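PDB 4LJI: cytochrome c-550-like protein from Thermosynechococcus elongatus, which probably works as a low-potential cytochrome c, carrying electrons on one covalently bound heme c, and can partially replace cytochrome c-550 (PsbV). Local coordinates for residues Q10-T15 / A126-W131; V34-G39 / L117-L122; Q86-S91 / C101-E106. All blocks are in the same frame, centred on the assembly; numbering follows the deposited sequence.

Contact 1 (Q10-T15 / A126-W131); sequences QYLKVT and AVAPGW
Val-127 is the bump of this contact, and the hollow that takes it is made largely of backbone. Its CG2 methyl settles between two consecutive carbonyls of the turn that leaves helix 6-10, 3.5 Å from Leu-12 O and slightly farther from Tyr-11 O. With CG1 anti to the carbonyl carbon (chi1 -51°), CG2 is the branch that enters the hollow. A second bump comes from the other segment: Leu-12 starts off away from 126-131, but its side chain curls back, and Leu-12 CD2 meets Ala-128 CB at 4.1 Å. Ala-128 and, more loosely, Val-127 thus share one leucine branch. Nearer solvent, Pro-129 lies obliquely by the Tyr-11 ring, its CD 4.4 Å from Tyr-11 CD1, while CG of Gln-10 rests on one ring face. Lys-13, which leaves the helix with positive phi (50°), reaches past the valine; its extended chain brings NZ to Val-127 O for a weak hydrogen bond of 3.4 Å. A type II turn, Ala-128 to Trp-131, follows, and Trp-131 returns to Ala-124 of the helix and bonds Leu-64 O. Arg-123 of helix 111-127 also holds residues 10-15, bonding Leu-12 O through NE and Lys-13 O through NH2. The chemistry is mostly apolar contact between two helix ends, with one weak lysine bond on the exposed side and one buried carbonyl, Tyr-11 O, lying 3.6 Å from Ala-128 CA without a polar partner in the model, which probably costs some stability.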
loop_
_atom_site.group_PDB
_atom_site.type_symbol
_atom_site.label_atom_id
_atom_site.label_comp_id
_atom_site.label_asym_id
_atom_site.label_seq_id
_atom_site.Cartn_x
_atom_site.Cartn_y
_atom_site.Cartn_z
ATOM N N GLN A 10 -17.276 2.170 -14.586
ATOM C CA GLN A 10 -18.231 1.138 -14.172
ATOM C C GLN A 10 -18.581 1.152 -12.680
ATOM O O GLN A 10 -19.721 0.877 -12.296
ATOM C CB GLN A 10 -17.719 -0.257 -14.578
ATOM C CG GLN A 10 -18.628 -1.423 -14.154
ATOM C CD GLN A 10 -18.056 -2.793 -14.523
ATOM O OE1 GLN A 10 -17.039 -2.890 -15.218
ATOM N NE2 GLN A 10 -18.714 -3.859 -14.059
ATOM N N TYR A 11 -17.615 1.479 -11.837
ATOM C CA TYR A 11 -17.837 1.383 -10.407
ATOM C C TYR A 11 -17.993 2.741 -9.725
ATOM O O TYR A 11 -18.733 2.866 -8.748
ATOM C CB TYR A 11 -16.765 0.499 -9.762
ATOM C CG TYR A 11 -16.909 -0.947 -10.199
ATOM C CD1 TYR A 11 -18.152 -1.560 -10.198
ATOM C CD2 TYR A 11 -15.819 -1.686 -10.646
ATOM C CE1 TYR A 11 -18.312 -2.878 -10.610
ATOM C CE2 TYR A 11 -15.970 -3.011 -11.065
ATOM C CZ TYR A 11 -17.218 -3.597 -11.043
ATOM O OH TYR A 11 -17.389 -4.907 -11.456
ATOM N N LEU A 12 -17.322 3.768 -10.242
ATOM C CA LEU A 12 -17.585 5.126 -9.775
ATOM C C LEU A 12 -18.649 5.832 -10.605
ATOM O O LEU A 12 -19.071 6.942 -10.260
ATOM C CB LEU A 12 -16.323 5.961 -9.791
ATOM C CG LEU A 12 -15.169 5.578 -8.842
ATOM C CD1 LEU A 12 -14.090 6.634 -8.802
ATOM C CD2 LEU A 12 -15.633 5.262 -7.420
ATOM N N LYS A 13 -19.071 5.190 -11.696
ATOM C CA LYS A 13 -20.129 5.706 -12.568
ATOM C C LYS A 13 -19.888 7.152 -12.985
ATOM O O LYS A 13 -20.768 7.997 -12.845
ATOM C CB LYS A 13 -21.516 5.564 -11.910
ATOM C CG LYS A 13 -21.936 4.136 -11.652
ATOM C CD LYS A 13 -22.963 4.040 -10.526
ATOM C CE LYS A 13 -22.954 2.633 -9.929
ATOM N NZ LYS A 13 -23.386 2.571 -8.500
ATOM N N VAL A 14 -18.684 7.422 -13.476
ATOM C CA VAL A 14 -18.318 8.751 -13.959
ATOM C C VAL A 14 -17.696 8.621 -15.349
ATOM O O VAL A 14 -16.603 8.072 -15.498
ATOM C CB VAL A 14 -17.320 9.462 -13.007
ATOM C CG1 VAL A 14 -16.869 10.797 -13.590
ATOM C CG2 VAL A 14 -17.928 9.666 -11.628
ATOM N N THR A 15 -18.412 9.105 -16.368
ATOM C CA THR A 15 -17.950 9.005 -17.751
ATOM C C THR A 15 -17.400 10.348 -18.208
ATOM O O THR A 15 -16.356 10.419 -18.855
ATOM C CB THR A 15 -19.087 8.581 -18.711
ATOM O OG1 THR A 15 -19.471 7.224 -18.445
ATOM C CG2 THR A 15 -18.635 8.695 -20.165
ATOM N N ALA A 126 -19.197 7.328 -1.831
ATOM C CA ALA A 126 -20.595 7.555 -2.175
ATOM C C ALA A 126 -21.235 6.408 -3.007
ATOM O O ALA A 126 -22.402 6.030 -2.779
ATOM C CB ALA A 126 -20.755 8.906 -2.885
ATOM N N VAL A 127 -20.511 5.889 -3.989
ATOM C CA VAL A 127 -21.139 5.024 -4.998
ATOM C C VAL A 127 -20.533 3.661 -5.280
ATOM O O VAL A 127 -21.175 2.826 -5.915
ATOM C CB VAL A 127 -21.261 5.728 -6.369
ATOM C CG1 VAL A 127 -21.919 7.104 -6.232
ATOM C CG2 VAL A 127 -19.916 5.832 -7.043
ATOM N N ALA A 128 -19.303 3.441 -4.850
ATOM C CA ALA A 128 -18.618 2.215 -5.186
ATOM C C ALA A 128 -19.175 1.072 -4.345
ATOM O O ALA A 128 -19.196 1.158 -3.129
ATOM C CB ALA A 128 -17.154 2.401 -4.966
ATOM N N PRO A 129 -19.657 0.005 -5.008
ATOM C CA PRO A 129 -20.178 -1.182 -4.316
ATOM C C PRO A 129 -19.186 -1.773 -3.319
ATOM O O PRO A 129 -18.034 -2.019 -3.680
ATOM C CB PRO A 129 -20.417 -2.166 -5.463
ATOM C CG PRO A 129 -20.804 -1.264 -6.610
ATOM C CD PRO A 129 -19.877 -0.067 -6.464
ATOM N N GLY A 130 -19.623 -1.941 -2.073
ATOM C CA GLY A 130 -18.837 -2.598 -1.043
ATOM C C GLY A 130 -17.803 -1.740 -0.337
ATOM O O GLY A 130 -17.247 -2.139 0.689
ATOM N N TRP A 131 -17.544 -0.560 -0.885
ATOM C CA TRP A 131 -16.528 0.304 -0.325
ATOM C C TRP A 131 -16.752 0.550 1.153
ATOM O O TRP A 131 -17.827 1.011 1.569
ATOM C CB TRP A 131 -16.503 1.633 -1.065
ATOM C CG TRP A 131 -15.487 2.609 -0.564
ATOM C CD1 TRP A 131 -15.649 3.506 0.447
ATOM C CD2 TRP A 131 -14.163 2.826 -1.080
ATOM N NE1 TRP A 131 -14.519 4.262 0.594
ATOM C CE2 TRP A 131 -13.590 3.867 -0.328
ATOM C CE3 TRP A 131 -13.412 2.240 -2.099
ATOM C CZ2 TRP A 131 -12.302 4.355 -0.576
ATOM C CZ3 TRP A 131 -12.123 2.711 -2.335
ATOM C CH2 TRP A 131 -11.578 3.754 -1.571
#

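Contact 2 (V34-G39 / L117-L122); sequences VDLTRG and LAAFIL. With HEC (heme c), chain C.
Gly-39 lets two helices come almost into backbone contact: its CA lies 4.0 Å from Leu-117 CA, and the axes of segments 34-39 and 117-122 cross at -95° and approach to 7.7 Å. The place a CB would occupy on Gly-39 is already crowded by Phe-120 CB and Leu-117 N. Instead, Phe-120 CB packs directly on Gly-39 C at 3.8 Å, and CG, anti to the backbone N (chi1 171°), carries the ring along the glycine, so that Phe-120 CD1 comes 3.8 Å from Leu-36 O. Leu-36, for its part, sends CD2 to Ala-119 CB at 3.9 Å, and the same methyl rests on the alanine's carbonyl. Leu-117 straddles two surfaces: CD1 touches Gly-39 O at 3.7 Å, while CD2 lies 3.9 Å from the heme methyl CMB, which Ile-121 CD1 also reaches. With both methyls of Leu-117 cut back to an alanine, the space between Gly-39 O and the heme methyl would probably be left unfilled, and the porphyrin edge less firmly packed. The crossing corresponds to that of the N- and C-terminal helices of the cytochrome c fold, helix 33-46 taking the place of the first although helix 6-10 precedes it. Around it, Phe-43 meets the Phe-120 ring, helix 6-10 covers Leu-36 and Phe-120 through Val-8 and Tyr-7, and helix 79-87 backs Ala-118 and Ala-119 with Leu-82 and Ile-79.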
loop_
_atom_site.group_PDB
_atom_site.type_symbol
_atom_site.label_atom_id
_atom_site.label_comp_id
_atom_site.label_asym_id
_atom_site.label_seq_id
_atom_site.Cartn_x
_atom_site.Cartn_y
_atom_site.Cartn_z
ATOM N N VAL A 34 -10.930 11.477 -15.915
ATOM C CA VAL A 34 -9.480 11.426 -15.909
ATOM C C VAL A 34 -8.897 11.845 -14.551
ATOM O O VAL A 34 -7.989 11.194 -14.036
ATOM C CB VAL A 34 -8.926 12.285 -17.033
ATOM C CG1 VAL A 34 -7.419 12.447 -16.897
ATOM C CG2 VAL A 34 -9.296 11.669 -18.363
ATOM N N ASP A 35 -9.453 12.899 -13.954
ATOM C CA ASP A 35 -9.091 13.302 -12.598
ATOM C C ASP A 35 -9.246 12.124 -11.611
ATOM O O ASP A 35 -8.382 11.898 -10.787
ATOM C CB ASP A 35 -9.999 14.412 -12.073
ATOM C CG ASP A 35 -9.805 15.761 -12.783
ATOM O OD1 ASP A 35 -8.670 16.115 -13.200
ATOM O OD2 ASP A 35 -10.809 16.491 -12.900
ATOM N N LEU A 36 -10.389 11.440 -11.653
ATOM C CA LEU A 36 -10.650 10.340 -10.715
ATOM C C LEU A 36 -9.762 9.147 -11.000
ATOM O O LEU A 36 -9.375 8.436 -10.077
ATOM C CB LEU A 36 -12.121 9.944 -10.751
ATOM C CG LEU A 36 -13.094 11.043 -10.324
ATOM C CD1 LEU A 36 -14.488 10.739 -10.833
ATOM C CD2 LEU A 36 -13.107 11.172 -8.820
ATOM N N THR A 37 -9.429 8.927 -12.273
ATOM C CA THR A 37 -8.465 7.887 -12.631
ATOM C C THR A 37 -7.108 8.184 -12.040
ATOM O O THR A 37 -6.416 7.267 -11.545
ATOM C CB THR A 37 -8.291 7.781 -14.137
ATOM O OG1 THR A 37 -9.506 7.324 -14.717
ATOM C CG2 THR A 37 -7.155 6.846 -14.523
ATOM N N ARG A 38 -6.735 9.464 -12.046
ATOM C CA ARG A 38 -5.438 9.864 -11.486
ATOM C C ARG A 38 -5.431 9.734 -9.964
ATOM O O ARG A 38 -4.461 9.277 -9.338
ATOM C CB ARG A 38 -5.059 11.288 -11.920
ATOM C CG ARG A 38 -4.615 11.367 -13.386
ATOM C CD ARG A 38 -4.065 12.726 -13.754
ATOM N NE ARG A 38 -4.050 12.909 -15.202
ATOM C CZ ARG A 38 -3.756 14.057 -15.808
ATOM N NH1 ARG A 38 -3.438 15.127 -15.092
ATOM N NH2 ARG A 38 -3.774 14.132 -17.129
ATOM N N GLY A 39 -6.581 10.027 -9.364
ATOM C CA GLY A 39 -6.740 9.923 -7.926
ATOM C C GLY A 39 -6.698 8.458 -7.496
ATOM O O GLY A 39 -6.075 8.113 -6.462
ATOM N N LEU A 117 -6.948 12.688 -5.211
ATOM C CA LEU A 117 -7.005 11.514 -4.315
ATOM C C LEU A 117 -8.216 11.667 -3.392
ATOM O O LEU A 117 -8.985 10.721 -3.198
ATOM C CB LEU A 117 -5.690 11.363 -3.535
ATOM C CG LEU A 117 -5.534 10.390 -2.368
ATOM C CD1 LEU A 117 -5.910 8.978 -2.841
ATOM C CD2 LEU A 117 -4.085 10.410 -1.871
ATOM N N ALA A 118 -8.381 12.848 -2.795
ATOM C CA ALA A 118 -9.591 13.096 -2.013
ATOM C C ALA A 118 -10.843 12.875 -2.863
ATOM O O ALA A 118 -11.803 12.244 -2.371
ATOM C CB ALA A 118 -9.582 14.532 -1.397
ATOM N N ALA A 119 -10.877 13.384 -4.107
ATOM C CA ALA A 119 -12.055 13.181 -4.961
ATOM C C ALA A 119 -12.329 11.685 -5.203
ATOM O O ALA A 119 -13.471 11.239 -5.151
ATOM C CB ALA A 119 -11.893 13.903 -6.293
ATOM N N PHE A 120 -11.285 10.917 -5.472
ATOM C CA PHE A 120 -11.448 9.477 -5.642
ATOM C C PHE A 120 -12.072 8.830 -4.405
ATOM O O PHE A 120 -13.034 8.087 -4.525
ATOM C CB PHE A 120 -10.127 8.799 -6.010
ATOM C CG PHE A 120 -10.217 7.327 -5.974
ATOM C CD1 PHE A 120 -10.808 6.622 -7.017
ATOM C CD2 PHE A 120 -9.742 6.625 -4.866
ATOM C CE1 PHE A 120 -10.905 5.199 -6.979
ATOM C CE2 PHE A 120 -9.849 5.201 -4.813
ATOM C CZ PHE A 120 -10.447 4.506 -5.876
ATOM N N ILE A 121 -11.549 9.138 -3.217
ATOM C CA ILE A 121 -12.030 8.532 -1.978
ATOM C C ILE A 121 -13.472 8.937 -1.768
ATOM O O ILE A 121 -14.312 8.111 -1.393
ATOM C CB ILE A 121 -11.197 8.984 -0.758
ATOM C CG1 ILE A 121 -9.795 8.373 -0.810
ATOM C CG2 ILE A 121 -11.897 8.580 0.567
ATOM C CD1 ILE A 121 -8.867 8.997 0.206
ATOM N N LEU A 122 -13.764 10.207 -2.029
ATOM C CA LEU A 122 -15.091 10.755 -1.780
ATOM C C LEU A 122 -16.144 10.164 -2.718
ATOM O O LEU A 122 -17.268 9.822 -2.291
ATOM C CB LEU A 122 -15.033 12.282 -1.848
ATOM C CG LEU A 122 -16.148 13.091 -1.226
ATOM C CD1 LEU A 122 -16.529 12.495 0.113
ATOM C CD2 LEU A 122 -15.623 14.505 -1.067
HETATM FE FE HEC C . -5.213 6.371 6.385
HETATM C CHA HEC C . -7.590 7.079 8.787
HETATM C CHB HEC C . -6.825 8.440 4.145
HETATM C CHC HEC C . -2.638 5.905 4.034
HETATM C CHD HEC C . -3.879 3.973 8.331
HETATM N NA HEC C . -6.879 7.481 6.410
HETATM C C1A HEC C . -7.684 7.664 7.535
HETATM C C2A HEC C . -8.762 8.562 7.172
HETATM C C3A HEC C . -8.540 8.923 5.879
HETATM C C4A HEC C . -7.373 8.309 5.408
HETATM C CMA HEC C . -9.383 9.876 5.072
HETATM C CAA HEC C . -9.931 9.016 8.047
HETATM C CBA HEC C . -11.086 7.983 8.002
HETATM C CGA HEC C . -12.292 8.365 8.825
HETATM O O1A HEC C . -12.376 9.481 9.409
HETATM O O2A HEC C . -13.257 7.538 8.921
HETATM N NB HEC C . -4.801 7.022 4.446
HETATM C C1B HEC C . -5.577 7.890 3.770
HETATM C C2B HEC C . -4.999 8.125 2.506
HETATM C C3B HEC C . -3.798 7.463 2.442
HETATM C C4B HEC C . -3.711 6.728 3.715
HETATM C CMB HEC C . -5.566 9.045 1.447
HETATM C CAB HEC C . -2.831 7.409 1.318
HETATM C CBB HEC C . -2.221 8.635 1.101
HETATM N NC HEC C . -3.559 5.153 6.204
HETATM C C1C HEC C . -2.642 5.148 5.187
HETATM C C2C HEC C . -1.764 4.084 5.429
HETATM C C3C HEC C . -2.093 3.530 6.640
HETATM C C4C HEC C . -3.232 4.214 7.148
HETATM C CMC HEC C . -0.619 3.670 4.515
HETATM C CAC HEC C . -1.417 2.338 7.241
HETATM C CBC HEC C . -0.108 2.377 7.578
HETATM N ND HEC C . -5.662 5.677 8.176
HETATM C C1D HEC C . -4.949 4.736 8.813
HETATM C C2D HEC C . -5.477 4.545 10.163
HETATM C C3D HEC C . -6.520 5.389 10.299
HETATM C C4D HEC C . -6.635 6.089 9.028
HETATM C CMD HEC C . -4.959 3.562 11.195
HETATM C CAD HEC C . -7.362 5.577 11.531
HETATM C CBD HEC C . -6.836 6.846 12.234
HETATM C CGD HEC C . -7.249 7.340 13.607
HETATM O O1D HEC C . -8.440 7.309 14.020
HETATM O O2D HEC C . -6.354 7.829 14.342
#

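Contact 3 (Q86-S91 / C101-E106); sequences QRSPKS and CRRVSE. With HEC (heme c), chain C.
Gln-86, Arg-87 and Val-104 form the dense part of this contact. Val-104 N bonds Gln-86 O at 2.9 Å, and CG2 of the valine lies against CG of the glutamine. Bent at chi2 (58°), the Gln-86 chain turns its amide toward the heme, OE1 3.2 Å from the heme carbon CHB. Its NE2 grips Arg-102 O, 2.8 Å away and nearly in the amide plane; NE2 also donates to Cys-101 SG at 3.4 Å, where the sulfur's place is less certain. Cys-101 binds the iron through SG at 2.2 Å, with His-51 the other axial ligand, and Pro-89 CB packs on its CB. Arg-87 NH1 reaches Val-104 O (2.8 Å) from above the carbonyl plane, and its NH2 bonds Leu-109 O. The looser side begins at Glu-106: its CG lies over one face of the Arg-87 guanidinium, but the carboxylate comes only near enough for charge attraction, Arg-87 NH2 to Glu-106 OE1 4.5 Å. Arg-103 is exposed; its CG packs against Pro-89 CD, and its NE bonds Arg-87 O at 3.1 Å. Arg-102 leads away to Asn-49 O of the second subunit. The inner bonds hold the segment that carries the iron's axial sulfur ligand, and a donor amide beside the sulfur would be expected to influence its electron density, though that bond rests on a less certain sulfur position.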
loop_
_atom_site.group_PDB
_atom_site.type_symbol
_atom_site.label_atom_id
_atom_site.label_comp_id
_atom_site.label_asym_id
_atom_site.label_seq_id
_atom_site.Cartn_x
_atom_site.Cartn_y
_atom_site.Cartn_z
ATOM N N GLN A 86 -5.078 14.850 5.239
ATOM C CA GLN A 86 -3.909 14.131 4.762
ATOM C C GLN A 86 -2.620 14.903 5.022
ATOM O O GLN A 86 -1.544 14.316 5.164
ATOM C CB GLN A 86 -4.052 13.732 3.301
ATOM C CG GLN A 86 -3.536 12.288 3.119
ATOM C CD GLN A 86 -4.283 11.322 3.992
ATOM O OE1 GLN A 86 -5.500 11.321 4.011
ATOM N NE2 GLN A 86 -3.556 10.476 4.724
ATOM N N ARG A 87 -2.734 16.226 5.085
ATOM C CA ARG A 87 -1.544 17.027 5.359
ATOM C C ARG A 87 -1.054 16.821 6.794
ATOM O O ARG A 87 0.163 16.901 7.084
ATOM C CB ARG A 87 -1.853 18.494 5.083
ATOM C CG ARG A 87 -1.996 18.812 3.597
ATOM C CD ARG A 87 -0.699 18.610 2.850
ATOM N NE ARG A 87 -0.792 19.070 1.476
ATOM C CZ ARG A 87 -0.236 18.470 0.433
ATOM N NH1 ARG A 87 0.472 17.345 0.581
ATOM N NH2 ARG A 87 -0.407 18.994 -0.770
ATOM N N SER A 88 -1.997 16.582 7.694
ATOM C CA SER A 88 -1.695 16.387 9.110
ATOM C C SER A 88 -2.763 15.505 9.738
ATOM O O SER A 88 -3.740 16.013 10.275
ATOM C CB SER A 88 -1.675 17.732 9.841
ATOM O OG SER A 88 -1.238 17.555 11.184
ATOM N N PRO A 89 -2.597 14.166 9.652
ATOM C CA PRO A 89 -3.682 13.298 10.141
ATOM C C PRO A 89 -4.010 13.455 11.622
ATOM O O PRO A 89 -3.105 13.592 12.452
ATOM C CB PRO A 89 -3.163 11.883 9.821
ATOM C CG PRO A 89 -2.290 12.099 8.606
ATOM C CD PRO A 89 -1.593 13.413 8.879
ATOM N N LYS A 90 -5.299 13.470 11.953
ATOM C CA LYS A 90 -5.745 13.664 13.308
ATOM C C LYS A 90 -6.498 12.444 13.834
ATOM O O LYS A 90 -6.875 11.538 13.061
ATOM C CB LYS A 90 -6.679 14.888 13.380
ATOM C CG LYS A 90 -6.060 16.238 12.965
ATOM C CD LYS A 90 -5.153 16.787 14.061
ATOM C CE LYS A 90 -4.501 18.074 13.595
ATOM N NZ LYS A 90 -3.415 17.746 12.644
ATOM N N SER A 91 -6.765 12.436 15.138
ATOM C CA SER A 91 -7.613 11.380 15.704
ATOM C C SER A 91 -9.060 11.556 15.244
ATOM O O SER A 91 -9.434 12.617 14.732
ATOM C CB SER A 91 -7.519 11.348 17.234
ATOM O OG SER A 91 -7.952 12.557 17.810
ATOM N N CYS A 101 -1.839 6.887 10.418
ATOM C CA CYS A 101 -2.137 7.013 8.996
ATOM C C CYS A 101 -0.896 7.627 8.348
ATOM O O CYS A 101 0.103 7.845 9.028
ATOM C CB CYS A 101 -3.402 7.895 8.805
ATOM S SG CYS A 101 -4.094 8.144 7.117
ATOM N N ARG A 102 -0.948 7.903 7.049
ATOM C CA ARG A 102 0.215 8.331 6.278
ATOM C C ARG A 102 0.103 9.823 6.020
ATOM O O ARG A 102 -0.776 10.270 5.282
ATOM C CB ARG A 102 0.271 7.582 4.941
ATOM C CG ARG A 102 1.438 7.933 4.063
ATOM C CD ARG A 102 2.728 7.910 4.848
ATOM N NE ARG A 102 3.879 7.875 3.955
ATOM C CZ ARG A 102 4.475 6.753 3.563
ATOM N NH1 ARG A 102 5.512 6.807 2.735
ATOM N NH2 ARG A 102 4.030 5.583 4.001
ATOM N N ARG A 103 0.975 10.593 6.644
ATOM C CA ARG A 103 0.991 12.026 6.420
ATOM C C ARG A 103 1.544 12.265 5.016
ATOM O O ARG A 103 2.491 11.588 4.595
ATOM C CB ARG A 103 1.886 12.647 7.481
ATOM C CG ARG A 103 1.646 14.094 7.771
ATOM C CD ARG A 103 1.930 14.356 9.244
ATOM N NE ARG A 103 1.645 15.742 9.608
ATOM C CZ ARG A 103 1.591 16.191 10.857
ATOM N NH1 ARG A 103 1.792 15.364 11.878
ATOM N NH2 ARG A 103 1.324 17.466 11.089
ATOM N N VAL A 104 0.985 13.218 4.271
ATOM C CA VAL A 104 1.472 13.442 2.930
ATOM C C VAL A 104 1.940 14.903 2.824
ATOM O O VAL A 104 1.144 15.830 2.887
ATOM C CB VAL A 104 0.414 13.145 1.886
ATOM C CG1 VAL A 104 0.930 13.462 0.515
ATOM C CG2 VAL A 104 0.030 11.664 1.936
ATOM N N SER A 105 3.251 15.061 2.679
ATOM C CA SER A 105 3.910 16.352 2.658
ATOM C C SER A 105 3.697 16.946 1.295
ATOM O O SER A 105 3.381 16.248 0.352
ATOM C CB SER A 105 5.408 16.167 2.862
ATOM O OG SER A 105 6.036 15.847 1.614
ATOM N N GLU A 106 3.892 18.258 1.162
ATOM C CA GLU A 106 3.692 18.857 -0.147
ATOM C C GLU A 106 4.789 18.462 -1.110
ATOM O O GLU A 106 4.664 18.627 -2.317
ATOM C CB GLU A 106 3.641 20.370 -0.034
ATOM C CG GLU A 106 2.398 20.870 0.659
ATOM C CD GLU A 106 2.217 22.364 0.479
ATOM O OE1 GLU A 106 1.997 22.819 -0.670
ATOM O OE2 GLU A 106 2.284 23.096 1.489
HETATM FE FE HEC C . -5.213 6.371 6.385
HETATM C CHA HEC C . -7.590 7.079 8.787
HETATM C CHB HEC C . -6.825 8.440 4.145
HETATM C CHC HEC C . -2.638 5.905 4.034
HETATM C CHD HEC C . -3.879 3.973 8.331
HETATM N NA HEC C . -6.879 7.481 6.410
HETATM C C1A HEC C . -7.684 7.664 7.535
HETATM C C2A HEC C . -8.762 8.562 7.172
HETATM C C3A HEC C . -8.540 8.923 5.879
HETATM C C4A HEC C . -7.373 8.309 5.408
HETATM C CMA HEC C . -9.383 9.876 5.072
HETATM C CAA HEC C . -9.931 9.016 8.047
HETATM C CBA HEC C . -11.086 7.983 8.002
HETATM C CGA HEC C . -12.292 8.365 8.825
HETATM O O1A HEC C . -12.376 9.481 9.409
HETATM O O2A HEC C . -13.257 7.538 8.921
HETATM N NB HEC C . -4.801 7.022 4.446
HETATM C C1B HEC C . -5.577 7.890 3.770
HETATM C C2B HEC C . -4.999 8.125 2.506
HETATM C C3B HEC C . -3.798 7.463 2.442
HETATM C C4B HEC C . -3.711 6.728 3.715
HETATM C CMB HEC C . -5.566 9.045 1.447
HETATM C CAB HEC C . -2.831 7.409 1.318
HETATM C CBB HEC C . -2.221 8.635 1.101
HETATM N NC HEC C . -3.559 5.153 6.204
HETATM C C1C HEC C . -2.642 5.148 5.187
HETATM C C2C HEC C . -1.764 4.084 5.429
HETATM C C3C HEC C . -2.093 3.530 6.640
HETATM C C4C HEC C . -3.232 4.214 7.148
HETATM C CMC HEC C . -0.619 3.670 4.515
HETATM C CAC HEC C . -1.417 2.338 7.241
HETATM C CBC HEC C . -0.108 2.377 7.578
HETATM N ND HEC C . -5.662 5.677 8.176
HETATM C C1D HEC C . -4.949 4.736 8.813
HETATM C C2D HEC C . -5.477 4.545 10.163
HETATM C C3D HEC C . -6.520 5.389 10.299
HETATM C C4D HEC C . -6.635 6.089 9.028
HETATM C CMD HEC C . -4.959 3.562 11.195
HETATM C CAD HEC C . -7.362 5.577 11.531
HETATM C CBD HEC C . -6.836 6.846 12.234
HETATM C CGD HEC C . -7.249 7.340 13.607
HETATM O O1D HEC C . -8.440 7.309 14.020
HETATM O O2D HEC C . -6.354 7.829 14.342
#

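From the N terminus, helix 6-10 leads into residues 10-15, which contact 1 closes against the far end of helix 111-127, so the loop it makes spans nearly the whole chain. Within it, contact 2 closes the next loop, from helix 33-46 to helix 111-127, and contact 3 closes the smallest, from the end of helix 79-87 to residues 101-106. The three are nested and none cross. Contacts 1 and 2 share helix 111-127 and touch, Leu-12 and Trp-131 packing on Phe-120 and Val-14 on Leu-36. Contact 3 lies on the opposite side of the chain's centre from contact 1, about 25 Å between centres; it joins contact 2 through the heme, which both touch.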